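Local structure of endonuclease NucS (Pyrococcus abyssi, 2VLD) at residues R52-K57 / F62-N67; S80-T83 / M89-I92; D20-H25 / L110-A115. The protein cleaves the 3' and 5' single-stranded extremities of branched DNA structures and binds single-stranded DNA. The protein carries 2 engineered substitutions. All coordinates share one frame; numbering follows the deposited sequence.

From the N terminus, helix 12-25 comes first of the elements involved; its last turns, residues 20-25, wait 84 residues for their partner, segment 110-115. Contact 3 therefore closes a long loop, and both other contacts nest inside it. They follow in series: contact 1 closes the hairpin of strands 50-56 and 62-65, then contact 2 closes that of strands 81-84 and 87-92. Both hairpins lie within the PH-like domain, and touch through Phe-62 with Ile-90 and Ile-56 with Val-82, so they share a core. Contact 3 packs the helix on strand 106-113 of the same antiparallel sheet, and Glu-23 beside it approaches Lys-81 of contact 2 at long, weak range.

Contact 1. Residues R52-K57 / F62-N67; sequences RIIIIK and FLIHQN
Ile-53 and Ile-55 face His-65 and Leu-63 as the hydrogen-bonded pairs of an antiparallel hairpin in the N-terminal PH-like domain, whose strand axes approach to 4.6 Å at 168°. Each pair is closed by two backbone bonds; both N-O distances between Ile-53 and His-65 are 2.7 Å. The alternate pairs, Ile-54 with Ile-64 and Ile-56 with Phe-62, are non-hydrogen-bonded and turn their side chains to the other face. There Phe-62, its CG anti to the backbone N (chi1 -168°), stands its ring alongside the isoleucines of the neighbouring strand: CE2 lies 3.6 Å from Ile-56 CG1, and CZ is 3.7 Å from Ile-54 CG2. Ile-64 stands alongside Ile-54, CG1 to CG1 4.1 Å. Branched isoleucines suit this extended backbone. Arg-52 can border them because its aliphatic part is long: CD rests 3.7 Å from Ile-64 CG2, while NH2 is hydrogen-bonded to Gly-48 O. On the opposite face, Leu-63 CD1 meets Ile-55 CB. Strand 28-40 pairs with the far edge of 50-56, and 74-76 with that of 62-65; Leu-100 and Val-102 of strand 98-104 pack on the Ile-54, Phe-62 and Ile-64 face, whereas His-65 of the second subunit packs against Leu-63 and Lys-57.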
ATOM      1  N   ARG A  52       3.587 -10.392   6.092  1.00 56.13           N
ATOM      2  CA  ARG A  52       2.936  -9.143   5.752  1.00 53.86           C
ATOM      3  C   ARG A  52       3.955  -8.024   5.569  1.00 52.90           C
ATOM      4  O   ARG A  52       5.098  -8.135   6.031  1.00 52.60           O
ATOM      5  CB  ARG A  52       1.916  -8.768   6.826  1.00 53.84           C
ATOM      6  CG  ARG A  52       0.756  -9.746   6.914  1.00 53.39           C
ATOM      7  CD  ARG A  52      -0.289  -9.389   7.979  1.00 53.07           C
ATOM      8  NE  ARG A  52      -1.284 -10.452   7.990  1.00 53.15           N
ATOM      9  CZ  ARG A  52      -1.271 -11.514   8.796  1.00 54.16           C
ATOM     10  NH1 ARG A  52      -0.335 -11.642   9.740  1.00 50.63           N
ATOM     11  NH2 ARG A  52      -2.216 -12.445   8.668  1.00 54.34           N
ATOM     12  N   ILE A  53       3.539  -6.970   4.868  1.00 51.40           N
ATOM     13  CA  ILE A  53       4.341  -5.768   4.685  1.00 50.29           C
ATOM     14  C   ILE A  53       3.604  -4.634   5.378  1.00 50.20           C
ATOM     15  O   ILE A  53       2.401  -4.455   5.160  1.00 50.34           O
ATOM     16  CB  ILE A  53       4.494  -5.398   3.202  1.00 49.85           C
ATOM     17  CG1 ILE A  53       5.037  -6.589   2.410  1.00 49.36           C
ATOM     18  CG2 ILE A  53       5.422  -4.220   3.063  1.00 48.10           C
ATOM     19  CD1 ILE A  53       5.211  -6.327   0.932  1.00 47.27           C
ATOM     20  N   ILE A  54       4.319  -3.879   6.202  1.00 49.41           N
ATOM     21  CA  ILE A  54       3.712  -2.877   7.054  1.00 49.25           C
ATOM     22  C   ILE A  54       4.376  -1.534   6.770  1.00 49.83           C
ATOM     23  O   ILE A  54       5.611  -1.410   6.892  1.00 50.10           O
ATOM     24  CB  ILE A  54       3.906  -3.232   8.554  1.00 49.11           C
ATOM     25  CG1 ILE A  54       3.134  -4.499   8.930  1.00 48.38           C
ATOM     26  CG2 ILE A  54       3.453  -2.088   9.447  1.00 48.76           C
ATOM     27  CD1 ILE A  54       3.977  -5.734   9.000  1.00 49.93           C
ATOM     28  N   ILE A  55       3.568  -0.530   6.423  1.00 49.80           N
ATOM     29  CA  ILE A  55       4.073   0.768   5.995  1.00 49.71           C
ATOM     30  C   ILE A  55       3.618   1.851   6.974  1.00 50.48           C
ATOM     31  O   ILE A  55       2.429   1.992   7.249  1.00 51.11           O
ATOM     32  CB  ILE A  55       3.632   1.076   4.541  1.00 49.49           C
ATOM     33  CG1 ILE A  55       4.255   0.058   3.583  1.00 49.66           C
ATOM     34  CG2 ILE A  55       4.045   2.468   4.122  1.00 49.35           C
ATOM     35  CD1 ILE A  55       3.730   0.105   2.160  1.00 48.87           C
ATOM     36  N   ILE A  56       4.571   2.592   7.519  1.00 50.70           N
ATOM     37  CA  ILE A  56       4.265   3.620   8.486  1.00 51.00           C
ATOM     38  C   ILE A  56       4.792   4.923   7.913  1.00 52.27           C
ATOM     39  O   ILE A  56       5.994   5.080   7.676  1.00 52.40           O
ATOM     40  CB  ILE A  56       4.926   3.339   9.868  1.00 51.08           C
ATOM     41  CG1 ILE A  56       4.604   1.916  10.352  1.00 50.41           C
ATOM     42  CG2 ILE A  56       4.504   4.385  10.890  1.00 50.57           C
ATOM     43  CD1 ILE A  56       5.461   1.445  11.530  1.00 49.80           C
ATOM     44  N   LYS A  57       3.885   5.853   7.668  1.00 53.36           N
ATOM     45  CA  LYS A  57       4.255   7.121   7.076  1.00 54.37           C
ATOM     46  C   LYS A  57       4.344   8.183   8.144  1.00 55.82           C
ATOM     47  O   LYS A  57       3.666   8.087   9.171  1.00 56.26           O
ATOM     48  CB  LYS A  57       3.230   7.529   6.031  1.00 54.04           C
ATOM     49  CG  LYS A  57       3.078   6.522   4.943  1.00 51.84           C
ATOM     50  CD  LYS A  57       2.370   7.097   3.761  1.00 46.42           C
ATOM     51  CE  LYS A  57       2.276   6.030   2.680  1.00 42.31           C
ATOM     52  NZ  LYS A  57       1.365   6.466   1.579  1.00 39.51           N
ATOM     53  N   PHE A  62      -0.822   4.231   8.299  1.00 47.66           N
ATOM     54  CA  PHE A  62      -0.326   2.926   8.700  1.00 46.53           C
ATOM     55  C   PHE A  62      -1.053   1.912   7.823  1.00 46.09           C
ATOM     56  O   PHE A  62      -2.283   1.970   7.749  1.00 46.73           O
ATOM     57  CB  PHE A  62      -0.693   2.708  10.168  1.00 46.71           C
ATOM     58  CG  PHE A  62      -0.003   1.548  10.802  1.00 47.80           C
ATOM     59  CD1 PHE A  62      -0.510   0.257  10.676  1.00 50.22           C
ATOM     60  CD2 PHE A  62       1.135   1.743  11.568  1.00 49.07           C
ATOM     61  CE1 PHE A  62       0.140  -0.836  11.286  1.00 50.92           C
ATOM     62  CE2 PHE A  62       1.792   0.666  12.178  1.00 49.63           C
ATOM     63  CZ  PHE A  62       1.293  -0.625  12.031  1.00 48.54           C
ATOM     64  N   LEU A  63      -0.321   1.026   7.142  1.00 44.23           N
ATOM     65  CA  LEU A  63      -0.925   0.123   6.187  1.00 44.07           C
ATOM     66  C   LEU A  63      -0.361  -1.263   6.370  1.00 44.01           C
ATOM     67  O   LEU A  63       0.850  -1.423   6.565  1.00 44.56           O
ATOM     68  CB  LEU A  63      -0.627   0.547   4.731  1.00 44.21           C
ATOM     69  CG  LEU A  63      -0.757   2.029   4.399  1.00 42.78           C
ATOM     70  CD1 LEU A  63      -0.175   2.301   3.040  1.00 42.68           C
ATOM     71  CD2 LEU A  63      -2.201   2.344   4.418  1.00 43.17           C
ATOM     72  N   ILE A  64      -1.221  -2.264   6.287  1.00 43.22           N
ATOM     73  CA  ILE A  64      -0.782  -3.628   6.425  1.00 44.02           C
ATOM     74  C   ILE A  64      -1.175  -4.411   5.167  1.00 44.70           C
ATOM     75  O   ILE A  64      -2.370  -4.540   4.820  1.00 44.86           O
ATOM     76  CB  ILE A  64      -1.386  -4.272   7.686  1.00 44.16           C
ATOM     77  CG1 ILE A  64      -0.903  -3.554   8.946  1.00 43.99           C
ATOM     78  CG2 ILE A  64      -1.036  -5.754   7.778  1.00 44.29           C
ATOM     79  CD1 ILE A  64      -1.607  -4.056  10.202  1.00 45.88           C
ATOM     80  N   HIS A  65      -0.170  -4.908   4.465  1.00 45.14           N
ATOM     81  CA  HIS A  65      -0.433  -5.641   3.228  1.00 45.70           C
ATOM     82  C   HIS A  65      -0.033  -7.061   3.406  1.00 46.79           C
ATOM     83  O   HIS A  65       1.026  -7.345   3.975  1.00 47.15           O
ATOM     84  CB  HIS A  65       0.335  -5.056   2.030  1.00 44.86           C
ATOM     85  CG  HIS A  65      -0.440  -4.034   1.274  1.00 43.18           C
ATOM     86  ND1 HIS A  65      -0.320  -2.677   1.513  1.00 41.93           N
ATOM     87  CD2 HIS A  65      -1.369  -4.168   0.298  1.00 40.41           C
ATOM     88  CE1 HIS A  65      -1.139  -2.015   0.712  1.00 39.77           C
ATOM     89  NE2 HIS A  65      -1.796  -2.898  -0.024  1.00 45.04           N
ATOM     90  N   GLN A  66      -0.875  -7.967   2.937  1.00 48.27           N
ATOM     91  CA  GLN A  66      -0.371  -9.293   2.717  1.00 49.52           C
ATOM     92  C   GLN A  66      -0.183  -9.433   1.210  1.00 50.67           C
ATOM     93  O   GLN A  66      -0.214  -8.430   0.476  1.00 50.38           O
ATOM     94  CB  GLN A  66      -1.181 -10.396   3.420  1.00 49.27           C
ATOM     95  CG  GLN A  66      -2.645 -10.133   3.604  1.00 50.25           C
ATOM     96  CD  GLN A  66      -3.276 -10.938   4.744  1.00 50.09           C
ATOM     97  OE1 GLN A  66      -4.394 -11.442   4.612  1.00 53.17           O
ATOM     98  NE2 GLN A  66      -2.574 -11.053   5.858  1.00 50.00           N
ATOM     99  N   ASN A  67       0.040 -10.651   0.734  1.00 52.05           N
ATOM    100  CA  ASN A  67       0.692 -10.785  -0.552  1.00 53.16           C
ATOM    101  C   ASN A  67      -0.252 -10.860  -1.743  1.00 54.67           C
ATOM    102  O   ASN A  67       0.154 -11.273  -2.839  1.00 54.83           O
ATOM    103  CB  ASN A  67       1.689 -11.951  -0.519  1.00 52.97           C
ATOM    104  CG  ASN A  67       1.027 -13.320  -0.691  1.00 52.08           C
ATOM    105  OD1 ASN A  67      -0.162 -13.504  -0.417  1.00 52.08           O
ATOM    106  ND2 ASN A  67       1.817 -14.294  -1.146  1.00 49.30           N
TER

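Contact 2. Residues S80-T83 / M89-I92; sequences SKVT and MISI. Engineered in segment 89-92: Met-89 (natural residue Ile).
Met-89, an engineered residue modelled as selenomethionine where the natural sequence has isoleucine, pairs with Thr-83 and opens this part of the PH-like domain's hairpin between strands 81-84 and 87-92. Two backbone bonds join them; the straighter runs from Met-89 N to Thr-83 O, 3.0 Å long with 166° at the hydrogen. Its side chain bends at chi2 and chi3, bringing SE across the end of Thr-83 to lie 3.7 Å from CG2. Ile-90 follows on the other face as the non-hydrogen-bonded partner of Val-82, and its CA-H approaches Lys-81 O. With CG1 anti to the backbone N (chi1 -171°), it reaches over toward the first strand, where CD1 meets Val-82 CG2 at 3.5 Å. Two branched aliphatic residues suit this place, since their methyl groups meet on the face where Ile-90 CG2 also packs on Phe-62. An alanine in place of Ile-90 would take away CD1 and CG2, which is likely to leave Val-82 CG2 without its neighbour and to open a gap beside Phe-62. Ser-91 returns to the more exposed face and forms a hydrogen-bonded pair with Lys-81: Lys-81 N is 3.1 Å from Ser-91 O. Small, polar serine and the long lysine suit this more exposed face. At Ile-92, CB and CD1 both lie 3.7 Å from Ser-80 OG, a hydroxyl hydrogen-bonded to Pro-77 O. Beyond the hairpin, strand 98-104 pairs with 87-92 through Ile-90 with Leu-100 and Ile-92 with Glu-98, while Gln-76 of strand 74-76 packs on both isoleucines.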
ATOM      1  N   SER A  80      -2.792   9.157  13.284  1.00 59.78           N
ATOM      2  CA  SER A  80      -2.796   8.072  14.253  1.00 60.78           C
ATOM      3  C   SER A  80      -1.397   7.958  14.829  1.00 61.93           C
ATOM      4  O   SER A  80      -0.420   8.165  14.121  1.00 62.41           O
ATOM      5  CB  SER A  80      -3.176   6.746  13.577  1.00 60.62           C
ATOM      6  OG  SER A  80      -4.307   6.860  12.737  1.00 59.17           O
ATOM      7  N   LYS A  81      -1.304   7.607  16.107  1.00 63.58           N
ATOM      8  CA  LYS A  81      -0.033   7.645  16.847  1.00 64.97           C
ATOM      9  C   LYS A  81       0.591   6.245  16.939  1.00 65.11           C
ATOM     10  O   LYS A  81      -0.119   5.262  17.144  1.00 64.81           O
ATOM     11  CB  LYS A  81      -0.251   8.301  18.225  1.00 65.26           C
ATOM     12  CG  LYS A  81       0.909   8.223  19.227  1.00 68.26           C
ATOM     13  CD  LYS A  81       2.118   9.069  18.830  1.00 72.81           C
ATOM     14  CE  LYS A  81       3.325   8.733  19.705  1.00 73.99           C
ATOM     15  NZ  LYS A  81       4.549   9.474  19.284  1.00 76.16           N
ATOM     16  N   VAL A  82       1.912   6.175  16.779  1.00 65.92           N
ATOM     17  CA  VAL A  82       2.638   4.908  16.717  1.00 66.95           C
ATOM     18  C   VAL A  82       3.443   4.618  17.983  1.00 68.02           C
ATOM     19  O   VAL A  82       4.066   5.516  18.551  1.00 68.63           O
ATOM     20  CB  VAL A  82       3.583   4.853  15.499  1.00 66.86           C
ATOM     21  CG1 VAL A  82       4.062   3.427  15.261  1.00 66.30           C
ATOM     22  CG2 VAL A  82       2.884   5.364  14.246  1.00 66.69           C
ATOM     23  N   THR A  83       3.447   3.350  18.390  1.00 69.15           N
ATOM     24  CA  THR A  83       3.988   2.908  19.665  1.00 70.35           C
ATOM     25  C   THR A  83       4.641   1.539  19.500  1.00 71.43           C
ATOM     26  O   THR A  83       4.166   0.738  18.703  1.00 71.66           O
ATOM     27  CB  THR A  83       2.844   2.857  20.705  1.00 70.29           C
ATOM     28  OG1 THR A  83       2.768   4.115  21.376  1.00 69.99           O
ATOM     29  CG2 THR A  83       3.045   1.769  21.737  1.00 70.85           C
HETATM   30  N   MSE A  89       1.820  -0.655  17.542  1.00 62.59           N
HETATM   31  CA  MSE A  89       0.424  -0.258  17.607  1.00 62.58           C
HETATM   32  C   MSE A  89       0.229   1.102  16.972  1.00 60.49           C
HETATM   33  O   MSE A  89       1.038   2.015  17.147  1.00 60.02           O
HETATM   34  CB  MSE A  89      -0.084  -0.172  19.047  1.00 61.84           C
HETATM   35  CG  MSE A  89      -0.074  -1.454  19.857  1.00 62.11           C
HETATM   36 SE   MSE A  89       1.163  -1.349  21.373  1.00 70.78          SE
HETATM   37  CE  MSE A  89       0.018  -0.711  22.844  1.00 65.38           C
ATOM     38  N   ILE A  90      -0.867   1.242  16.248  1.00 59.55           N
ATOM     39  CA  ILE A  90      -1.313   2.552  15.832  1.00 58.78           C
ATOM     40  C   ILE A  90      -2.708   2.755  16.396  1.00 58.92           C
ATOM     41  O   ILE A  90      -3.625   1.971  16.117  1.00 58.50           O
ATOM     42  CB  ILE A  90      -1.154   2.773  14.280  1.00 58.27           C
ATOM     43  CG1 ILE A  90      -1.418   4.228  13.898  1.00 58.31           C
ATOM     44  CG2 ILE A  90      -2.041   1.890  13.492  1.00 59.00           C
ATOM     45  CD1 ILE A  90      -0.339   4.835  12.940  1.00 57.08           C
ATOM     46  N   SER A  91      -2.831   3.760  17.256  1.00 59.50           N
ATOM     47  CA  SER A  91      -4.096   4.091  17.881  1.00 61.00           C
ATOM     48  C   SER A  91      -4.569   5.436  17.382  1.00 63.21           C
ATOM     49  O   SER A  91      -3.820   6.418  17.380  1.00 63.17           O
ATOM     50  CB  SER A  91      -3.982   4.143  19.411  1.00 60.22           C
ATOM     51  OG  SER A  91      -3.360   2.983  19.919  1.00 58.12           O
ATOM     52  N   ILE A  92      -5.817   5.466  16.944  1.00 66.39           N
ATOM     53  CA  ILE A  92      -6.514   6.711  16.729  1.00 69.68           C
ATOM     54  C   ILE A  92      -7.565   6.772  17.839  1.00 72.30           C
ATOM     55  O   ILE A  92      -8.557   6.057  17.828  1.00 72.72           O
ATOM     56  CB  ILE A  92      -7.031   6.897  15.218  1.00 69.49           C
ATOM     57  CG1 ILE A  92      -7.545   8.325  14.960  1.00 70.61           C
ATOM     58  CG2 ILE A  92      -8.071   5.857  14.801  1.00 69.70           C
ATOM     59  CD1 ILE A  92      -7.374   8.869  13.510  1.00 69.13           C
TER

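Contact 3. Residues D20-H25 / L110-A115; sequences DLAEKH and LVVFLA
Ala-22 and His-25, one turn apart on helix 12-25, meet Val-112 and Leu-114 of the other segment, packing the helix end against the antiparallel sheet of the PH-like domain. The contact is small and apolar, 181 Å² of buried surface in all, with two pairs carrying it. In the buried one, Ala-22 CB lies 4.0 Å from Val-112 CG1. Alanine suits the helix here because a single methyl lets the backbones come close, 6.4 Å between the CA atoms of the pair, and valine suits the strand because its branches fill the space from an extended backbone. Val-112 has CG1 anti to its own N (chi1 -177°), the branch that reaches Ala-22. Nearer the surface, His-25 and Leu-114 cross, and Leu-114 CD2 touches His-25 CB; the leucine approaches the imidazole obliquely and chiefly meets the carbon at its root. This suits an exposed histidine, whose CB makes the apolar contact while the polar ring takes little part in it.

Next come the elements that place these groups. His-25 N is hydrogen-bonded to Leu-21 O at 3.1 Å, which keeps the last turn wound, and Lys-24 CD lies over one face of the imidazole, displaced toward its rim. Strand 106-113 is held between two others: backbone hydrogen bonds join Val-112 to Ile-5 of strand 4-7, and Phe-113 to Val-28 of strand 28-40. Leu-18, a turn earlier on the helix, also packs on Val-112, and Val-29 on Ala-22. Leu-114 leaves the strand at the centre of an inverse gamma turn, closed by a weak bond from Ala-115 N to Phe-113 O. Phe-113 points to the opposite side of the sheet, where Phe-32 of the second subunit meets it edge-to-face and Ala-115 CB sits over its ring centre, 3.8 Å above the plane.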
ATOM      1  N   ASP A  20      12.407   5.661  15.866  1.00 80.00           N
ATOM      2  CA  ASP A  20      12.816   6.998  16.325  1.00 80.89           C
ATOM      3  C   ASP A  20      13.621   7.713  15.247  1.00 80.81           C
ATOM      4  O   ASP A  20      13.403   8.892  14.982  1.00 80.79           O
ATOM      5  CB  ASP A  20      13.648   6.913  17.617  1.00 81.49           C
ATOM      6  CG  ASP A  20      12.848   6.401  18.815  1.00 83.40           C
ATOM      7  OD1 ASP A  20      11.722   5.884  18.627  1.00 85.26           O
ATOM      8  OD2 ASP A  20      13.362   6.510  19.952  1.00 85.72           O
ATOM      9  N   LEU A  21      14.548   6.985  14.630  1.00 80.87           N
ATOM     10  CA  LEU A  21      15.325   7.514  13.527  1.00 81.16           C
ATOM     11  C   LEU A  21      14.357   8.054  12.480  1.00 81.09           C
ATOM     12  O   LEU A  21      14.501   9.182  12.005  1.00 81.11           O
ATOM     13  CB  LEU A  21      16.207   6.416  12.929  1.00 81.36           C
ATOM     14  CG  LEU A  21      17.583   6.756  12.345  1.00 82.35           C
ATOM     15  CD1 LEU A  21      18.230   5.493  11.798  1.00 83.52           C
ATOM     16  CD2 LEU A  21      17.514   7.816  11.255  1.00 83.16           C
ATOM     17  N   ALA A  22      13.352   7.249  12.156  1.00 81.03           N
ATOM     18  CA  ALA A  22      12.353   7.624  11.171  1.00 81.16           C
ATOM     19  C   ALA A  22      11.489   8.799  11.620  1.00 81.36           C
ATOM     20  O   ALA A  22      11.195   9.679  10.815  1.00 81.17           O
ATOM     21  CB  ALA A  22      11.491   6.433  10.806  1.00 81.05           C
ATOM     22  N   GLU A  23      11.082   8.814  12.888  1.00 81.73           N
ATOM     23  CA  GLU A  23      10.281   9.927  13.404  1.00 82.56           C
ATOM     24  C   GLU A  23      11.095  11.212  13.348  1.00 82.37           C
ATOM     25  O   GLU A  23      10.582  12.260  12.959  1.00 82.47           O
ATOM     26  CB  GLU A  23       9.771   9.666  14.834  1.00 82.44           C
ATOM     27  CG  GLU A  23       9.032  10.865  15.471  1.00 83.19           C
ATOM     28  CD  GLU A  23       8.277  10.518  16.753  1.00 84.41           C
ATOM     29  OE1 GLU A  23       7.247  11.173  17.035  1.00 87.30           O
ATOM     30  OE2 GLU A  23       8.704   9.599  17.487  1.00 87.02           O
ATOM     31  N   LYS A  24      12.370  11.105  13.720  1.00 82.37           N
ATOM     32  CA  LYS A  24      13.283  12.239  13.764  1.00 82.25           C
ATOM     33  C   LYS A  24      13.377  12.891  12.391  1.00 81.26           C
ATOM     34  O   LYS A  24      13.113  14.084  12.232  1.00 81.15           O
ATOM     35  CB  LYS A  24      14.672  11.770  14.215  1.00 82.84           C
ATOM     36  CG  LYS A  24      15.461  12.755  15.087  1.00 85.47           C
ATOM     37  CD  LYS A  24      16.332  13.733  14.282  1.00 89.68           C
ATOM     38  CE  LYS A  24      15.706  15.129  14.208  1.00 91.61           C
ATOM     39  NZ  LYS A  24      15.592  15.785  15.568  1.00 92.73           N
ATOM     40  N   HIS A  25      13.731  12.091  11.396  1.00 80.03           N
ATOM     41  CA  HIS A  25      14.017  12.624  10.080  1.00 79.00           C
ATOM     42  C   HIS A  25      12.788  12.661   9.167  1.00 77.13           C
ATOM     43  O   HIS A  25      12.843  13.184   8.056  1.00 76.95           O
ATOM     44  CB  HIS A  25      15.184  11.857   9.460  1.00 79.80           C
ATOM     45  CG  HIS A  25      16.465  11.988  10.230  1.00 82.64           C
ATOM     46  ND1 HIS A  25      17.215  13.145  10.237  1.00 84.39           N
ATOM     47  CD2 HIS A  25      17.123  11.110  11.023  1.00 85.37           C
ATOM     48  CE1 HIS A  25      18.283  12.971  10.997  1.00 86.32           C
ATOM     49  NE2 HIS A  25      18.251  11.744  11.486  1.00 86.30           N
ATOM     50  N   LEU A 110      13.566  -4.522   8.235  1.00 64.94           N
ATOM     51  CA  LEU A 110      12.973  -3.218   8.375  1.00 63.89           C
ATOM     52  C   LEU A 110      13.751  -2.272   7.472  1.00 63.74           C
ATOM     53  O   LEU A 110      14.973  -2.343   7.397  1.00 63.84           O
ATOM     54  CB  LEU A 110      13.039  -2.774   9.840  1.00 63.26           C
ATOM     55  CG  LEU A 110      12.376  -1.466  10.280  1.00 61.97           C
ATOM     56  CD1 LEU A 110      12.185  -1.443  11.791  1.00 59.23           C
ATOM     57  CD2 LEU A 110      13.184  -0.253   9.823  1.00 60.29           C
ATOM     58  N   VAL A 111      13.034  -1.396   6.781  1.00 63.71           N
ATOM     59  CA  VAL A 111      13.643  -0.409   5.896  1.00 63.66           C
ATOM     60  C   VAL A 111      13.116   0.996   6.215  1.00 64.16           C
ATOM     61  O   VAL A 111      11.894   1.232   6.224  1.00 64.36           O
ATOM     62  CB  VAL A 111      13.336  -0.728   4.419  1.00 63.53           C
ATOM     63  CG1 VAL A 111      13.862   0.373   3.516  1.00 63.62           C
ATOM     64  CG2 VAL A 111      13.911  -2.083   4.018  1.00 62.94           C
ATOM     65  N   VAL A 112      14.032   1.920   6.485  1.00 64.33           N
ATOM     66  CA  VAL A 112      13.674   3.328   6.627  1.00 64.78           C
ATOM     67  C   VAL A 112      13.968   3.975   5.288  1.00 65.55           C
ATOM     68  O   VAL A 112      15.011   3.724   4.686  1.00 65.77           O
ATOM     69  CB  VAL A 112      14.483   4.045   7.737  1.00 64.63           C
ATOM     70  CG1 VAL A 112      14.038   5.496   7.897  1.00 63.43           C
ATOM     71  CG2 VAL A 112      14.346   3.308   9.056  1.00 64.77           C
ATOM     72  N   PHE A 113      13.033   4.793   4.820  1.00 66.60           N
ATOM     73  CA  PHE A 113      13.157   5.437   3.526  1.00 67.66           C
ATOM     74  C   PHE A 113      12.918   6.925   3.687  1.00 68.56           C
ATOM     75  O   PHE A 113      11.786   7.377   3.775  1.00 68.62           O
ATOM     76  CB  PHE A 113      12.184   4.812   2.533  1.00 67.54           C
ATOM     77  CG  PHE A 113      12.207   5.439   1.174  1.00 68.37           C
ATOM     78  CD1 PHE A 113      13.361   6.039   0.673  1.00 69.34           C
ATOM     79  CD2 PHE A 113      11.071   5.398   0.367  1.00 68.54           C
ATOM     80  CE1 PHE A 113      13.371   6.615  -0.608  1.00 68.70           C
ATOM     81  CE2 PHE A 113      11.075   5.961  -0.922  1.00 67.78           C
ATOM     82  CZ  PHE A 113      12.227   6.567  -1.406  1.00 67.97           C
ATOM     83  N   LEU A 114      14.007   7.678   3.735  1.00 69.83           N
ATOM     84  CA  LEU A 114      13.943   9.109   3.952  1.00 71.26           C
ATOM     85  C   LEU A 114      13.559   9.777   2.645  1.00 71.97           C
ATOM     86  O   LEU A 114      14.410  10.249   1.885  1.00 72.19           O
ATOM     87  CB  LEU A 114      15.284   9.617   4.476  1.00 71.50           C
ATOM     88  CG  LEU A 114      15.730   8.870   5.730  1.00 72.29           C
ATOM     89  CD1 LEU A 114      17.218   8.567   5.697  1.00 72.40           C
ATOM     90  CD2 LEU A 114      15.353   9.657   6.952  1.00 73.66           C
ATOM     91  N   ALA A 115      12.258   9.797   2.399  1.00 72.87           N
ATOM     92  CA  ALA A 115      11.710  10.237   1.138  1.00 73.84           C
ATOM     93  C   ALA A 115      11.248  11.681   1.235  1.00 74.87           C
ATOM     94  O   ALA A 115      10.659  12.076   2.240  1.00 74.99           O
ATOM     95  CB  ALA A 115      10.559   9.342   0.755  1.00 73.48           C
TER